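Local coordinates for extracellular solute-binding protein family 5 (Brucella melitensis, PDB 4ONY) that probably binds a peptide or related solute in the periplasm and hands it to an ABC transporter for uptake, at residues Y99-E104 with P233-K238; F117-K122 with V131-V136; L333-E338 with P559-P564; S362-P367 with T391-V396. All coordinates share one frame; numbering follows the deposited sequence.

Interaction 1: residues Y99-E104 with P233-K238; sequences YSLLAE and PDYWGK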
loop_
_atom_site.group_PDB
_atom_site.type_symbol
_atom_site.label_atom_id
_atom_site.label_comp_id
_atom_site.label_asym_id
_atom_site.label_seq_id
_atom_site.Cartn_x
_atom_site.Cartn_y
_atom_site.Cartn_z
ATOM N N TYR A 99 -5.248 -5.489 17.836
ATOM C CA TYR A 99 -6.080 -5.923 18.963
ATOM C C TYR A 99 -6.027 -7.451 19.073
ATOM O O TYR A 99 -5.488 -8.138 18.180
ATOM C CB TYR A 99 -7.534 -5.423 18.807
ATOM C CG TYR A 99 -7.639 -3.925 18.919
ATOM C CD1 TYR A 99 -7.734 -3.324 20.150
ATOM C CD2 TYR A 99 -7.564 -3.096 17.773
ATOM C CE1 TYR A 99 -7.749 -1.933 20.295
ATOM C CE2 TYR A 99 -7.595 -1.734 17.891
ATOM C CZ TYR A 99 -7.661 -1.141 19.170
ATOM O OH TYR A 99 -7.676 0.246 19.345
ATOM N N SER A 100 -6.559 -7.977 20.175
ATOM C CA SER A 100 -6.494 -9.409 20.491
ATOM C C SER A 100 -7.095 -10.306 19.387
ATOM O O SER A 100 -8.097 -9.963 18.763
ATOM C CB SER A 100 -7.179 -9.686 21.822
ATOM O OG SER A 100 -6.494 -8.988 22.862
ATOM N N LEU A 101 -6.419 -11.400 19.076
ATOM C CA LEU A 101 -7.015 -12.461 18.203
ATOM C C LEU A 101 -6.575 -13.789 18.824
ATOM O O LEU A 101 -7.031 -14.103 19.942
ATOM C CB LEU A 101 -6.612 -12.287 16.750
ATOM C CG LEU A 101 -7.303 -13.197 15.732
ATOM C CD1 LEU A 101 -8.798 -12.929 15.740
ATOM C CD2 LEU A 101 -6.698 -13.016 14.322
ATOM N N LEU A 102 -5.611 -14.501 18.228
ATOM C CA LEU A 102 -5.164 -15.750 18.881
ATOM C C LEU A 102 -4.559 -15.474 20.263
ATOM O O LEU A 102 -4.747 -16.273 21.199
ATOM C CB LEU A 102 -4.189 -16.545 18.002
ATOM C CG LEU A 102 -4.792 -17.297 16.810
ATOM C CD1 LEU A 102 -3.711 -17.826 15.896
ATOM C CD2 LEU A 102 -5.653 -18.462 17.266
ATOM N N ALA A 103 -3.824 -14.370 20.366
ATOM C CA ALA A 103 -3.352 -13.893 21.651
ATOM C C ALA A 103 -4.451 -13.068 22.330
ATOM O O ALA A 103 -4.907 -12.065 21.791
ATOM C CB ALA A 103 -2.097 -13.063 21.470
ATOM N N GLU A 104 -4.903 -13.532 23.483
ATOM C CA GLU A 104 -5.932 -12.821 24.234
ATOM C C GLU A 104 -5.330 -11.602 24.931
ATOM O O GLU A 104 -5.994 -10.593 25.075
ATOM C CB GLU A 104 -6.575 -13.741 25.275
ATOM C CG GLU A 104 -7.796 -13.145 25.963
ATOM C CD GLU A 104 -8.497 -14.132 26.905
ATOM O OE1 GLU A 104 -7.971 -15.226 27.179
ATOM O OE2 GLU A 104 -9.598 -13.808 27.351
ATOM N N PRO A 233 -18.960 -23.349 11.177
ATOM C CA PRO A 233 -19.894 -22.862 12.209
ATOM C C PRO A 233 -19.346 -22.929 13.619
ATOM O O PRO A 233 -19.863 -22.252 14.487
ATOM C CB PRO A 233 -21.121 -23.776 12.058
ATOM C CG PRO A 233 -20.681 -24.913 11.209
ATOM C CD PRO A 233 -19.527 -24.454 10.383
ATOM N N ASP A 234 -18.320 -23.740 13.856
ATOM C CA ASP A 234 -17.705 -23.834 15.172
ATOM C C ASP A 234 -16.442 -22.981 15.312
ATOM O O ASP A 234 -15.636 -23.232 16.217
ATOM C CB ASP A 234 -17.322 -25.293 15.465
ATOM C CG ASP A 234 -17.296 -25.612 16.944
ATOM O OD1 ASP A 234 -18.032 -25.030 17.761
ATOM O OD2 ASP A 234 -16.515 -26.498 17.316
ATOM N N TYR A 235 -16.258 -22.008 14.417
ATOM C CA TYR A 235 -15.117 -21.085 14.474
ATOM C C TYR A 235 -14.910 -20.593 15.928
ATOM O O TYR A 235 -15.805 -20.049 16.520
ATOM C CB TYR A 235 -15.350 -19.918 13.531
ATOM C CG TYR A 235 -14.361 -18.780 13.701
ATOM C CD1 TYR A 235 -13.005 -19.008 13.685
ATOM C CD2 TYR A 235 -14.798 -17.490 13.907
ATOM C CE1 TYR A 235 -12.097 -17.983 13.882
ATOM C CE2 TYR A 235 -13.885 -16.447 14.056
ATOM C CZ TYR A 235 -12.544 -16.707 14.057
ATOM O OH TYR A 235 -11.668 -15.682 14.229
ATOM N N TRP A 236 -13.732 -20.828 16.473
ATOM C CA TRP A 236 -13.426 -20.555 17.856
ATOM C C TRP A 236 -13.572 -19.069 18.234
ATOM O O TRP A 236 -13.901 -18.753 19.376
ATOM C CB TRP A 236 -11.958 -20.983 18.151
ATOM C CG TRP A 236 -10.965 -19.977 17.631
ATOM C CD1 TRP A 236 -10.381 -19.967 16.394
ATOM C CD2 TRP A 236 -10.446 -18.841 18.337
ATOM N NE1 TRP A 236 -9.554 -18.874 16.272
ATOM C CE2 TRP A 236 -9.568 -18.164 17.442
ATOM C CE3 TRP A 236 -10.644 -18.321 19.625
ATOM C CZ2 TRP A 236 -8.884 -16.994 17.801
ATOM C CZ3 TRP A 236 -9.973 -17.163 19.998
ATOM C CH2 TRP A 236 -9.104 -16.502 19.093
ATOM N N GLY A 237 -13.335 -18.164 17.265
ATOM C CA GLY A 237 -13.278 -16.742 17.540
ATOM C C GLY A 237 -14.569 -15.982 17.358
ATOM O O GLY A 237 -14.590 -14.756 17.410
ATOM N N LYS A 238 -15.641 -16.701 17.111
ATOM C CA LYS A 238 -16.907 -16.075 16.704
ATOM C C LYS A 238 -17.399 -15.024 17.703
ATOM O O LYS A 238 -18.078 -14.125 17.310
ATOM C CB LYS A 238 -18.002 -17.134 16.469
ATOM C CG LYS A 238 -18.478 -17.733 17.750
ATOM C CD LYS A 238 -19.188 -19.069 17.637
ATOM C CE LYS A 238 -19.655 -19.408 16.233
ATOM N NZ LYS A 238 -20.520 -20.605 16.420
#
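An indole plugged against a strand break makes this a buried, mainly apolar contact: Trp236, in the loop between strands 226-231 and 251-257, reaches Leu101 and Leu102, where strand 97-108 is interrupted. The closest touching is by the six-membered end of the indole. Leu102 CD2 lies 3.6 Å from Trp236 CZ2, and the two side chains cross at about a right angle. Leu101 meets the same ring with its backbone, its O standing 3.3 Å from Trp236 CH2 at the ring edge, near the plane. The indole gets there because Trp236 CG sits between its own backbone N and carbonyl carbon (chi1 78°), on a type I turn running from Tyr235 to Lys238. Tyr235 adds a looser touch, its OH 4.3 Å from Leu101 CD1. Leucine suits the break because its branched end can press on an aromatic without needing polar partners. The polar atoms of the aromatics are bonded elsewhere: Trp236 NE1 to Gln85, Tyr235 OH to Gln85 and Gln243. No hydrogen bond joins the two segments, so burial and close packing hold the contact, while the glutamines probably fix how the two rings are turned.

Interaction 2: residues F117-K122 with V131-V136; sequences FTLNPK and VTVDDV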
loop_
_atom_site.group_PDB
_atom_site.type_symbol
_atom_site.label_atom_id
_atom_site.label_comp_id
_atom_site.label_asym_id
_atom_site.label_seq_id
_atom_site.Cartn_x
_atom_site.Cartn_y
_atom_site.Cartn_z
ATOM N N PHE A 117 2.906 -12.990 24.802
ATOM C CA PHE A 117 1.518 -13.193 24.386
ATOM C C PHE A 117 0.946 -14.300 25.201
ATOM O O PHE A 117 1.641 -15.306 25.458
ATOM C CB PHE A 117 1.467 -13.618 22.921
ATOM C CG PHE A 117 2.079 -12.618 21.979
ATOM C CD1 PHE A 117 1.344 -11.511 21.536
ATOM C CD2 PHE A 117 3.377 -12.784 21.521
ATOM C CE1 PHE A 117 1.902 -10.582 20.658
ATOM C CE2 PHE A 117 3.940 -11.849 20.677
ATOM C CZ PHE A 117 3.206 -10.756 20.230
ATOM N N THR A 118 -0.303 -14.154 25.597
ATOM C CA THR A 118 -1.016 -15.226 26.246
ATOM C C THR A 118 -2.170 -15.590 25.341
ATOM O O THR A 118 -2.982 -14.733 25.004
ATOM C CB THR A 118 -1.491 -14.813 27.639
ATOM O OG1 THR A 118 -0.368 -14.330 28.370
ATOM C CG2 THR A 118 -2.152 -15.972 28.400
ATOM N N LEU A 119 -2.191 -16.853 24.914
ATOM C CA LEU A 119 -3.192 -17.348 23.985
ATOM C C LEU A 119 -4.552 -17.480 24.659
ATOM O O LEU A 119 -4.649 -17.737 25.856
ATOM C CB LEU A 119 -2.798 -18.710 23.426
ATOM C CG LEU A 119 -1.428 -18.788 22.729
ATOM C CD1 LEU A 119 -1.140 -20.219 22.270
ATOM C CD2 LEU A 119 -1.419 -17.838 21.556
ATOM N N ASN A 120 -5.586 -17.278 23.863
ATOM C CA ASN A 120 -6.947 -17.445 24.302
ATOM C C ASN A 120 -7.236 -18.937 24.501
ATOM O O ASN A 120 -6.965 -19.743 23.602
ATOM C CB ASN A 120 -7.863 -16.870 23.222
ATOM C CG ASN A 120 -9.298 -16.769 23.680
ATOM O OD1 ASN A 120 -9.885 -17.770 24.164
ATOM N ND2 ASN A 120 -9.885 -15.594 23.521
ATOM N N PRO A 121 -7.742 -19.321 25.673
ATOM C CA PRO A 121 -7.923 -20.784 25.872
ATOM C C PRO A 121 -8.965 -21.435 24.961
ATOM O O PRO A 121 -8.956 -22.650 24.810
ATOM C CB PRO A 121 -8.336 -20.901 27.334
ATOM C CG PRO A 121 -8.825 -19.529 27.718
ATOM C CD PRO A 121 -8.041 -18.545 26.880
ATOM N N LYS A 122 -9.836 -20.648 24.344
ATOM C CA LYS A 122 -10.795 -21.193 23.384
ATOM C C LYS A 122 -10.227 -21.421 21.975
ATOM O O LYS A 122 -10.931 -21.947 21.118
ATOM C CB LYS A 122 -11.960 -20.237 23.206
ATOM C CG LYS A 122 -12.744 -19.926 24.423
ATOM C CD LYS A 122 -13.725 -18.799 24.086
ATOM C CE LYS A 122 -14.710 -18.607 25.228
ATOM N NZ LYS A 122 -15.787 -17.630 24.850
ATOM N N VAL A 131 -5.244 -24.657 19.625
ATOM C CA VAL A 131 -4.072 -23.860 19.288
ATOM C C VAL A 131 -3.240 -23.634 20.554
ATOM O O VAL A 131 -3.733 -23.100 21.531
ATOM C CB VAL A 131 -4.464 -22.521 18.707
ATOM C CG1 VAL A 131 -3.226 -21.740 18.304
ATOM C CG2 VAL A 131 -5.399 -22.714 17.511
ATOM N N THR A 132 -1.964 -24.009 20.511
ATOM C CA THR A 132 -1.115 -24.047 21.706
ATOM C C THR A 132 0.180 -23.282 21.522
ATOM O O THR A 132 0.587 -22.930 20.384
ATOM C CB THR A 132 -0.715 -25.498 22.072
ATOM O OG1 THR A 132 0.120 -26.041 21.044
ATOM C CG2 THR A 132 -1.935 -26.390 22.252
ATOM N N VAL A 133 0.889 -23.113 22.628
ATOM C CA VAL A 133 2.208 -22.493 22.595
ATOM C C VAL A 133 3.148 -23.342 21.774
ATOM O O VAL A 133 3.997 -22.814 21.058
ATOM C CB VAL A 133 2.765 -22.272 24.005
ATOM C CG1 VAL A 133 4.260 -21.930 23.997
ATOM C CG2 VAL A 133 1.991 -21.161 24.682
ATOM N N ASP A 134 2.994 -24.658 21.859
ATOM C CA ASP A 134 3.783 -25.539 21.044
ATOM C C ASP A 134 3.593 -25.265 19.527
ATOM O O ASP A 134 4.551 -25.316 18.771
ATOM C CB ASP A 134 3.467 -26.982 21.384
ATOM C CG ASP A 134 4.514 -27.906 20.885
ATOM O OD1 ASP A 134 5.677 -27.761 21.317
ATOM O OD2 ASP A 134 4.167 -28.766 20.060
ATOM N N ASP A 135 2.373 -24.960 19.091
ATOM C CA ASP A 135 2.148 -24.534 17.669
ATOM C C ASP A 135 2.936 -23.278 17.315
ATOM O O ASP A 135 3.507 -23.182 16.201
ATOM C CB ASP A 135 0.663 -24.296 17.369
ATOM C CG ASP A 135 -0.154 -25.583 17.387
ATOM O OD1 ASP A 135 0.262 -26.575 16.723
ATOM O OD2 ASP A 135 -1.239 -25.600 18.048
ATOM N N VAL A 136 2.988 -22.306 18.233
ATOM C CA VAL A 136 3.752 -21.071 17.995
ATOM C C VAL A 136 5.232 -21.397 17.844
ATOM O O VAL A 136 5.886 -20.935 16.911
ATOM C CB VAL A 136 3.579 -20.046 19.126
ATOM C CG1 VAL A 136 4.409 -18.778 18.853
ATOM C CG2 VAL A 136 2.110 -19.702 19.340
HETATM O O HOH W 1 -4.959 -21.791 23.586
#
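Leu119, the last residue of strand 114-119, packs one methyl against the start of helix 133-146, and this apolar contact carries most of the joint. Its CD1 comes 3.4 Å from Thr132 C and 3.6 Å from Val133 N, so it rests on the peptide link at the entry to the helix. Around Leu119 CD1 stand two valine branches, Val133 CG2 at 4.1 Å and Val136 CG2 at 4.4 Å. The leucine extends this far because its CG lies anti to the carbonyl carbon (chi1 -56°) and its chain is then stretched out. A slim leucine tip fits among these β-branched residues, which offer methyls close to the backbone.

The polar link between the segments is a water. It donates to Asn120 O at 2.9 Å and to Val131 O at 2.7 Å, bridging two backbone carbonyls that could not bond to each other.

Within each segment, side chains fix the backbone. Thr132 and Asp135 form a capping box: Asp135 N donates to Thr132 OG1, and Thr132 N donates to Asp135 OD2 at 3.0 Å, on its anti side and 21° out of the carboxylate plane. Trp125 NE1 also bonds that OD2. Asn120 closes an Asx turn, its OD1 taking Lys122 N in the carbonyl plane, on a lone pair.

Strand 114-119 runs between strands 97-108 and 168-173 in an antiparallel sheet, and helix 133-146 lies against that sheet, with Val133 touching Val169 and Val136 touching Phe171.

Interaction 3: residues L333-E338 with P559-P564; sequences LLFDFE and PLYHLP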
loop_
_atom_site.group_PDB
_atom_site.type_symbol
_atom_site.label_atom_id
_atom_site.label_comp_id
_atom_site.label_asym_id
_atom_site.label_seq_id
_atom_site.Cartn_x
_atom_site.Cartn_y
_atom_site.Cartn_z
ATOM N N LEU A 333 6.712 22.273 -13.897
ATOM C CA LEU A 333 5.607 23.227 -14.029
ATOM C C LEU A 333 4.859 23.027 -15.349
ATOM O O LEU A 333 3.714 23.475 -15.486
ATOM C CB LEU A 333 6.153 24.666 -13.978
ATOM C CG LEU A 333 6.832 25.094 -12.700
ATOM C CD1 LEU A 333 7.553 26.420 -12.921
ATOM C CD2 LEU A 333 5.854 25.175 -11.542
ATOM N N LEU A 334 5.494 22.355 -16.321
ATOM C CA LEU A 334 4.945 22.298 -17.670
ATOM C C LEU A 334 3.902 21.199 -17.926
ATOM O O LEU A 334 3.180 21.247 -18.947
ATOM C CB LEU A 334 6.070 22.181 -18.679
ATOM C CG LEU A 334 7.020 23.360 -18.665
ATOM C CD1 LEU A 334 8.164 23.074 -19.579
ATOM C CD2 LEU A 334 6.304 24.633 -19.125
ATOM N N PHE A 335 3.796 20.221 -17.021
ATOM C CA PHE A 335 2.769 19.230 -17.165
ATOM C C PHE A 335 1.363 19.863 -16.954
ATOM O O PHE A 335 1.119 20.513 -15.929
ATOM C CB PHE A 335 2.949 18.072 -16.232
ATOM C CG PHE A 335 1.823 17.059 -16.364
ATOM C CD1 PHE A 335 1.694 16.320 -17.519
ATOM C CD2 PHE A 335 0.878 16.905 -15.355
ATOM C CE1 PHE A 335 0.651 15.440 -17.680
ATOM C CE2 PHE A 335 -0.158 16.016 -15.509
ATOM C CZ PHE A 335 -0.276 15.294 -16.670
ATOM N N ASP A 336 0.487 19.729 -17.953
ATOM C CA ASP A 336 -0.868 20.306 -17.890
ATOM C C ASP A 336 -1.855 19.242 -17.472
ATOM O O ASP A 336 -2.410 18.529 -18.298
ATOM C CB ASP A 336 -1.263 20.960 -19.216
ATOM C CG ASP A 336 -2.553 21.744 -19.114
ATOM O OD1 ASP A 336 -3.344 21.495 -18.170
ATOM O OD2 ASP A 336 -2.779 22.606 -20.006
ATOM N N PHE A 337 -2.054 19.127 -16.157
ATOM C CA PHE A 337 -2.946 18.127 -15.651
ATOM C C PHE A 337 -4.394 18.399 -16.061
ATOM O O PHE A 337 -5.151 17.461 -16.348
ATOM C CB PHE A 337 -2.899 17.984 -14.131
ATOM C CG PHE A 337 -3.991 17.094 -13.595
ATOM C CD1 PHE A 337 -4.030 15.756 -13.937
ATOM C CD2 PHE A 337 -4.992 17.592 -12.788
ATOM C CE1 PHE A 337 -5.061 14.922 -13.483
ATOM C CE2 PHE A 337 -6.014 16.761 -12.299
ATOM C CZ PHE A 337 -6.042 15.420 -12.642
ATOM N N GLU A 338 -4.798 19.656 -16.033
ATOM C CA GLU A 338 -6.200 19.975 -16.257
ATOM C C GLU A 338 -6.607 19.628 -17.688
ATOM O O GLU A 338 -7.688 19.073 -17.915
ATOM C CB GLU A 338 -6.519 21.425 -15.904
ATOM C CG GLU A 338 -6.529 21.730 -14.405
ATOM C CD GLU A 338 -5.169 21.587 -13.750
ATOM O OE1 GLU A 338 -4.171 22.075 -14.329
ATOM O OE2 GLU A 338 -5.084 20.977 -12.630
ATOM N N PRO A 559 4.632 15.069 -9.901
ATOM C CA PRO A 559 3.515 14.269 -9.398
ATOM C C PRO A 559 2.330 14.349 -10.373
ATOM O O PRO A 559 2.004 15.434 -10.884
ATOM C CB PRO A 559 3.236 14.912 -8.041
ATOM C CG PRO A 559 3.608 16.361 -8.215
ATOM C CD PRO A 559 4.799 16.339 -9.164
ATOM N N LEU A 560 1.662 13.216 -10.612
ATOM C CA LEU A 560 0.594 13.165 -11.595
ATOM C C LEU A 560 -0.755 13.197 -10.903
ATOM O O LEU A 560 -1.181 14.277 -10.495
ATOM C CB LEU A 560 0.789 11.957 -12.518
ATOM C CG LEU A 560 1.989 12.085 -13.464
ATOM C CD1 LEU A 560 2.277 10.827 -14.294
ATOM C CD2 LEU A 560 1.811 13.285 -14.370
ATOM N N TYR A 561 -1.412 12.045 -10.718
ATOM C CA TYR A 561 -2.793 12.025 -10.331
ATOM C C TYR A 561 -3.218 10.681 -9.760
ATOM O O TYR A 561 -2.520 9.668 -9.891
ATOM C CB TYR A 561 -3.681 12.395 -11.538
ATOM C CG TYR A 561 -3.254 11.660 -12.791
ATOM C CD1 TYR A 561 -3.511 10.302 -12.950
ATOM C CD2 TYR A 561 -2.560 12.306 -13.763
ATOM C CE1 TYR A 561 -3.080 9.620 -14.076
ATOM C CE2 TYR A 561 -2.168 11.649 -14.890
ATOM C CZ TYR A 561 -2.418 10.312 -15.040
ATOM O OH TYR A 561 -1.989 9.699 -16.176
ATOM N N HIS A 562 -4.361 10.707 -9.110
ATOM C CA HIS A 562 -4.904 9.571 -8.388
ATOM C C HIS A 562 -6.412 9.716 -8.391
ATOM O O HIS A 562 -6.950 10.819 -8.669
ATOM C CB HIS A 562 -4.390 9.583 -6.931
ATOM C CG HIS A 562 -4.890 10.737 -6.128
ATOM N ND1 HIS A 562 -4.349 12.007 -6.221
ATOM C CD2 HIS A 562 -5.925 10.841 -5.264
ATOM C CE1 HIS A 562 -5.049 12.849 -5.478
ATOM N NE2 HIS A 562 -6.000 12.164 -4.873
ATOM N N LEU A 563 -7.099 8.648 -8.028
ATOM C CA LEU A 563 -8.555 8.670 -7.947
ATOM C C LEU A 563 -8.955 9.123 -6.557
ATOM O O LEU A 563 -8.554 8.536 -5.619
ATOM C CB LEU A 563 -9.108 7.256 -8.228
ATOM C CG LEU A 563 -9.019 6.832 -9.691
ATOM C CD1 LEU A 563 -9.542 5.427 -9.837
ATOM C CD2 LEU A 563 -9.794 7.786 -10.593
ATOM N N PRO A 564 -9.772 10.162 -6.419
ATOM C CA PRO A 564 -10.097 10.596 -5.083
ATOM C C PRO A 564 -11.126 9.737 -4.303
ATOM O O PRO A 564 -11.226 9.870 -3.070
ATOM C CB PRO A 564 -10.665 11.988 -5.316
ATOM C CG PRO A 564 -11.271 11.928 -6.684
ATOM C CD PRO A 564 -10.349 11.032 -7.448
#
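The Phe335 ring takes Leu560 CD2 over one face, with the methyl 3.5 Å above the plane and displaced toward the rim. It is a CH-pi contact, CD2 standing 3.8 Å from the ring centroid and 19° off the normal, and the leucine runs roughly perpendicular to the phenylalanine. Tyr561 presents its ring edge to the same phenyl, a more distant approach of 4.5 Å between Phe335 CZ and Tyr561 CE2. The Phe337 and Tyr561 rings instead meet rim to rim, neither over the other's face, with centroids 5.8 Å apart and planes at 27°. The closest approach here is Phe337 CE1 to Tyr561 CB, 3.5 Å, so the methylene of the tyrosine bears on the phenyl as much as its ring does. Glu338 OE2 lies at the edge of the Phe337 ring, in its plane.

Both phenylalanines hold CG anti to the backbone N, which extends the rings, one from the loop and one from the first residue of the helix, toward the strand. Flat, wholly apolar rings suit a site where the contact is buried and no hydrogen bond crosses it; leucine supplies the methyl and tyrosine a further aromatic wall. Tyr561 also meets Tyr349 and Phe345, and Ile448 of helix 443-458 touches both Phe335 and Tyr561. Asp336, between the phenylalanines, caps helix 337-344 through Trp339 N. The contact sets the start of that helix against strand 557-562 of a mixed six-stranded sheet; helices packed on such a sheet are consistent with the α/β lobes of periplasmic binding proteins.

Interaction 4: residues S362-P367 with T391-V396; sequences SSVGRP and TWHPPV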
loop_
_atom_site.group_PDB
_atom_site.type_symbol
_atom_site.label_atom_id
_atom_site.label_comp_id
_atom_site.label_asym_id
_atom_site.label_seq_id
_atom_site.Cartn_x
_atom_site.Cartn_y
_atom_site.Cartn_z
ATOM N N SER A 362 0.511 14.151 4.690
ATOM C CA SER A 362 0.828 15.130 3.664
ATOM C C SER A 362 1.175 16.470 4.275
ATOM O O SER A 362 0.439 16.970 5.152
ATOM C CB SER A 362 -0.390 15.349 2.743
ATOM O OG SER A 362 -0.151 16.411 1.835
ATOM N N SER A 363 2.244 17.098 3.773
ATOM C CA SER A 363 2.635 18.435 4.208
ATOM C C SER A 363 1.922 19.565 3.484
ATOM O O SER A 363 2.033 20.761 3.887
ATOM C CB SER A 363 4.127 18.637 3.989
ATOM O OG SER A 363 4.439 18.627 2.593
ATOM N N VAL A 364 1.226 19.231 2.399
ATOM C CA VAL A 364 0.691 20.259 1.486
ATOM C C VAL A 364 -0.439 21.072 2.141
ATOM O O VAL A 364 -1.333 20.523 2.750
ATOM C CB VAL A 364 0.234 19.590 0.178
ATOM C CG1 VAL A 364 -0.442 20.587 -0.758
ATOM C CG2 VAL A 364 1.443 18.963 -0.494
ATOM N N GLY A 365 -0.354 22.409 2.040
ATOM C CA GLY A 365 -1.368 23.293 2.602
ATOM C C GLY A 365 -1.284 23.403 4.125
ATOM O O GLY A 365 -2.208 23.867 4.785
ATOM N N ARG A 366 -0.187 22.933 4.692
ATOM C CA ARG A 366 0.067 23.046 6.147
ATOM C C ARG A 366 1.381 23.782 6.382
ATOM O O ARG A 366 2.443 23.333 5.903
ATOM C CB ARG A 366 0.166 21.655 6.742
ATOM C CG ARG A 366 -1.054 20.794 6.486
ATOM C CD ARG A 366 -0.894 19.442 7.097
ATOM N NE ARG A 366 -2.077 18.656 6.812
ATOM C CZ ARG A 366 -3.187 18.697 7.524
ATOM N NH1 ARG A 366 -3.248 19.416 8.663
ATOM N NH2 ARG A 366 -4.219 17.973 7.147
ATOM N N PRO A 367 1.347 24.896 7.119
ATOM C CA PRO A 367 2.642 25.434 7.554
ATOM C C PRO A 367 3.433 24.448 8.442
ATOM O O PRO A 367 2.853 23.652 9.178
ATOM C CB PRO A 367 2.258 26.684 8.344
ATOM C CG PRO A 367 0.897 26.382 8.880
ATOM C CD PRO A 367 0.216 25.481 7.874
ATOM N N THR A 391 2.027 27.022 1.175
ATOM C CA THR A 391 1.379 27.726 0.065
ATOM C C THR A 391 1.696 27.118 -1.294
ATOM O O THR A 391 1.144 27.531 -2.293
ATOM C CB THR A 391 1.790 29.229 0.037
ATOM O OG1 THR A 391 3.205 29.320 -0.134
ATOM C CG2 THR A 391 1.350 29.929 1.342
ATOM N N TRP A 392 2.590 26.136 -1.341
ATOM C CA TRP A 392 2.932 25.465 -2.592
ATOM C C TRP A 392 1.836 24.500 -3.081
ATOM O O TRP A 392 1.328 23.680 -2.318
ATOM C CB TRP A 392 4.251 24.668 -2.437
ATOM C CG TRP A 392 4.542 23.904 -3.688
ATOM C CD1 TRP A 392 5.120 24.390 -4.843
ATOM C CD2 TRP A 392 4.193 22.548 -3.946
ATOM N NE1 TRP A 392 5.123 23.409 -5.796
ATOM C CE2 TRP A 392 4.584 22.263 -5.263
ATOM C CE3 TRP A 392 3.574 21.551 -3.198
ATOM C CZ2 TRP A 392 4.399 21.003 -5.839
ATOM C CZ3 TRP A 392 3.370 20.291 -3.770
ATOM C CH2 TRP A 392 3.785 20.022 -5.073
ATOM N N HIS A 393 1.529 24.586 -4.368
ATOM C CA HIS A 393 0.788 23.576 -5.101
ATOM C C HIS A 393 1.325 23.536 -6.531
ATOM O O HIS A 393 1.824 24.543 -7.052
ATOM C CB HIS A 393 -0.726 23.877 -5.134
ATOM C CG HIS A 393 -1.273 24.186 -3.780
ATOM N ND1 HIS A 393 -1.650 23.202 -2.890
ATOM C CD2 HIS A 393 -1.391 25.362 -3.116
ATOM C CE1 HIS A 393 -2.029 23.765 -1.757
ATOM N NE2 HIS A 393 -1.861 25.074 -1.865
ATOM N N PRO A 394 1.223 22.364 -7.172
ATOM C CA PRO A 394 1.526 22.336 -8.565
ATOM C C PRO A 394 0.609 23.329 -9.307
ATOM O O PRO A 394 -0.506 23.567 -8.860
ATOM C CB PRO A 394 1.168 20.909 -8.960
ATOM C CG PRO A 394 1.134 20.126 -7.710
ATOM C CD PRO A 394 0.677 21.097 -6.678
ATOM N N PRO A 395 1.062 23.865 -10.445
ATOM C CA PRO A 395 0.196 24.722 -11.264
ATOM C C PRO A 395 -1.155 24.116 -11.617
ATOM O O PRO A 395 -1.239 22.925 -11.953
ATOM C CB PRO A 395 0.985 24.909 -12.572
ATOM C CG PRO A 395 2.340 24.451 -12.296
ATOM C CD PRO A 395 2.315 23.519 -11.138
ATOM N N VAL A 396 -2.196 24.947 -11.567
ATOM C CA VAL A 396 -3.514 24.625 -12.103
ATOM C C VAL A 396 -3.668 25.484 -13.358
ATOM O O VAL A 396 -3.610 26.700 -13.281
ATOM C CB VAL A 396 -4.613 24.936 -11.078
ATOM C CG1 VAL A 396 -6.022 24.748 -11.669
ATOM C CG2 VAL A 396 -4.430 24.086 -9.790
HETATM O O HOH W 2 1.929 23.534 0.414
#
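Val364 and His393 bring two surface loops together, and the first of these is built on a type II turn from Ser363 to Arg366. Val364 works with both methyls. CG1 lies 3.6 Å from His393 ND1, the side chains crossing at a slant, while CG2 reaches the edge of the Trp392 indole, near its plane, 4.0 Å from CZ3. Valine's fork suits this place, one branch for each ring: CG1 is anti to the backbone N (chi1 175°), which turns CG2 toward the tryptophan.

Further out, Arg366 N bonds Ser363 O to close the turn. Gly365 takes the positive phi of 75° that the turn requires, a conformation glycine adopts easily. At the start of the turn, Ser362 OG accepts from Val364 N in an ST turn. On the other loop the indole has Pro394 N over one face, offset toward the rim, and also touches Ile552 of helix 537-553. Gln353, earlier in the loop that carries 362-367, bonds His393 ND1 through its OE1 and so anchors the imidazole to that loop. Ser363 OG in turn bonds Asp548, tying the turn to the same helix that the indole touches. Between 362-367 and 391-396 themselves no direct hydrogen bond forms; a water bridges them, accepting from Gly365 N at 3.0 Å and donating to Trp392 O at 2.8 Å.

The four contacts form two clusters on opposite sides of the chain's centre. Interactions 1 and 2 have centres 11 Å apart and share the antiparallel sheet in which strands 97-108 and 114-119 are neighbours; Glu104 N to Thr118 O (2.7 Å) is a probable hydrogen bond between them. In sequence, 117-122 and 131-136 both fall between the two segments of interaction 1. Interactions 3 and 4, with centres 14 Å apart, touch where Glu338 and Leu333 pack on Val396 and Pro395, and interaction 4 likewise falls within the span of interaction 3. Some 45 to 51 Å separates centres across the clusters, consistent with the separate lobes of a periplasmic binding protein, each held by its own packing.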